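Side-chain contact in HTPA Reductase (Selaginella moellendorffii, PDB 5U5N), which probably catalyses the NAD(P)H-dependent reduction of 4-hydroxy-tetrahydrodipicolinate to tetrahydrodipicolinate on the lysine biosynthetic pathway: residues 171-174 with 175-179. Residues are numbered along the deposited sequence; the frame is centred on the assembly and turned at random.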
ATOM      1  N   GLY A 171      -2.913   8.215 -16.232  1.00 41.09           N
ATOM      2  CA  GLY A 171      -3.517   6.875 -16.185  1.00 40.76           C
ATOM      3  C   GLY A 171      -3.310   6.155 -14.844  1.00 39.02           C
ATOM      4  O   GLY A 171      -4.160   5.368 -14.411  1.00 38.29           O
ATOM      5  N   THR A 172      -2.158   6.431 -14.225  1.00 39.04           N
ATOM      6  CA  THR A 172      -1.821   5.941 -12.901  1.00 38.55           C
ATOM      7  C   THR A 172      -2.779   6.543 -11.842  1.00 36.58           C
ATOM      8  O   THR A 172      -3.346   5.808 -11.064  1.00 36.10           O
ATOM      9  CB  THR A 172      -0.341   6.260 -12.560  1.00 40.22           C
ATOM     10  OG1 THR A 172       0.525   5.586 -13.470  1.00 42.75           O
ATOM     11  CG2 THR A 172      -0.003   5.833 -11.171  1.00 40.73           C
ATOM     12  N   ALA A 173      -2.957   7.862 -11.840  1.00 36.58           N
ATOM     13  CA  ALA A 173      -3.908   8.531 -10.949  1.00 36.09           C
ATOM     14  C   ALA A 173      -5.311   7.987 -11.120  1.00 35.40           C
ATOM     15  O   ALA A 173      -5.976   7.668 -10.127  1.00 34.62           O
ATOM     16  CB  ALA A 173      -3.900  10.047 -11.132  1.00 37.78           C
ATOM     17  N   LEU A 174      -5.745   7.799 -12.357  1.00 36.00           N
ATOM     18  CA  LEU A 174      -7.092   7.293 -12.599  1.00 36.22           C
ATOM     19  C   LEU A 174      -7.274   5.895 -12.076  1.00 35.48           C
ATOM     20  O   LEU A 174      -8.347   5.562 -11.591  1.00 35.10           O
ATOM     21  CB  LEU A 174      -7.439   7.286 -14.093  1.00 38.62           C
ATOM     22  CG  LEU A 174      -7.552   8.615 -14.831  1.00 40.57           C
ATOM     23  CD1 LEU A 174      -7.857   8.318 -16.285  1.00 43.34           C
ATOM     24  CD2 LEU A 174      -8.639   9.464 -14.188  1.00 41.43           C
ATOM     25  N   ALA A 175      -6.258   5.058 -12.240  1.00 36.11           N
ATOM     26  CA  ALA A 175      -6.350   3.683 -11.758  1.00 37.37           C
ATOM     27  C   ALA A 175      -6.384   3.646 -10.211  1.00 36.30           C
ATOM     28  O   ALA A 175      -7.125   2.860  -9.613  1.00 37.06           O
ATOM     29  CB  ALA A 175      -5.202   2.845 -12.290  1.00 39.71           C
ATOM     30  N   VAL A 176      -5.617   4.510  -9.573  1.00 35.28           N
ATOM     31  CA  VAL A 176      -5.624   4.565  -8.107  1.00 35.19           C
ATOM     32  C   VAL A 176      -6.984   5.110  -7.615  1.00 34.23           C
ATOM     33  O   VAL A 176      -7.591   4.511  -6.719  1.00 34.75           O
ATOM     34  CB  VAL A 176      -4.419   5.357  -7.548  1.00 35.58           C
ATOM     35  CG1 VAL A 176      -4.554   5.584  -6.034  1.00 36.06           C
ATOM     36  CG2 VAL A 176      -3.120   4.629  -7.862  1.00 37.42           C
ATOM     37  N   ILE A 177      -7.480   6.189  -8.226  1.00 33.66           N
ATOM     38  CA  ILE A 177      -8.814   6.738  -7.907  1.00 33.67           C
ATOM     39  C   ILE A 177      -9.880   5.667  -8.047  1.00 34.12           C
ATOM     40  O   ILE A 177     -10.728   5.518  -7.184  1.00 34.23           O
ATOM     41  CB  ILE A 177      -9.152   7.955  -8.762  1.00 34.57           C
ATOM     42  CG1 ILE A 177      -8.295   9.142  -8.335  1.00 35.31           C
ATOM     43  CG2 ILE A 177     -10.610   8.334  -8.623  1.00 35.95           C
ATOM     44  CD1 ILE A 177      -7.978  10.096  -9.462  1.00 36.84           C
ATOM     45  N   SER A 178      -9.809   4.886  -9.111  1.00 34.80           N
ATOM     46  CA  SER A 178     -10.739   3.779  -9.260  1.00 36.46           C
ATOM     47  C   SER A 178     -10.744   2.776  -8.069  1.00 36.61           C
ATOM     48  O   SER A 178     -11.774   2.199  -7.714  1.00 38.13           O
ATOM     49  CB  SER A 178     -10.451   3.041 -10.549  1.00 38.56           C
ATOM     50  OG  SER A 178     -10.968   1.736 -10.443  1.00 41.26           O
ATOM     51  N   SER A 179      -9.574   2.503  -7.523  1.00 35.98           N
ATOM     52  CA  SER A 179      -9.460   1.651  -6.339  1.00 37.07           C
ATOM     53  C   SER A 179     -10.043   2.382  -5.140  1.00 35.56           C
ATOM     54  O   SER A 179     -10.793   1.795  -4.387  1.00 36.96           O
ATOM     55  CB  SER A 179      -8.004   1.228  -6.080  1.00 38.30           C
ATOM     56  OG  SER A 179      -7.642   0.325  -7.102  1.00 40.63           O
TER
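Ile-177 meets Ala-173 twice, through its backbone and through its side chain. Its N gives the shortest of the four i to i+4 hydrogen bonds from 175-179 to 171-174, 2.8 Å to Ala-173 O, and at 173° the N-H points almost straight at the oxygen. With CG1 of Ile-177 beside the backbone N (chi1 -71°), that carbon lies 3.3 Å from Ala-173 O; CD1 also comes close to this oxygen, at 3.2 Å, and lies 4.4 Å from Ala-173 CB. The other carbonyls are satisfied likewise: Val-176 N binds Thr-172 O at 3.0 Å, and Ser-178 N reaches Leu-174 O. Of the four, the bond from Ala-175 N to Gly-171 O is the most bent, at 149°, with the donor above the carbonyl plane. Val-176 CG2, beside its own N, lies 3.4 Å from Thr-172 O. At the N-terminal end of helix 171-182, Ser-170 OG is hydrogen-bonded to Ala-173 N, while Thr-172 OG1 has a weak bond with Gln-128 NE2. In the C-terminal dihydrodipicolinate reductase region, this helix links strands 155-162 and 193-195 in a beta-alpha-beta unit; Thr-172 and Val-176 touch helix 131-146, Ala-173 and Val-176 touch Tyr-220 on strand 215-223, and Ile-177 packs against Phe-187 and Val-192.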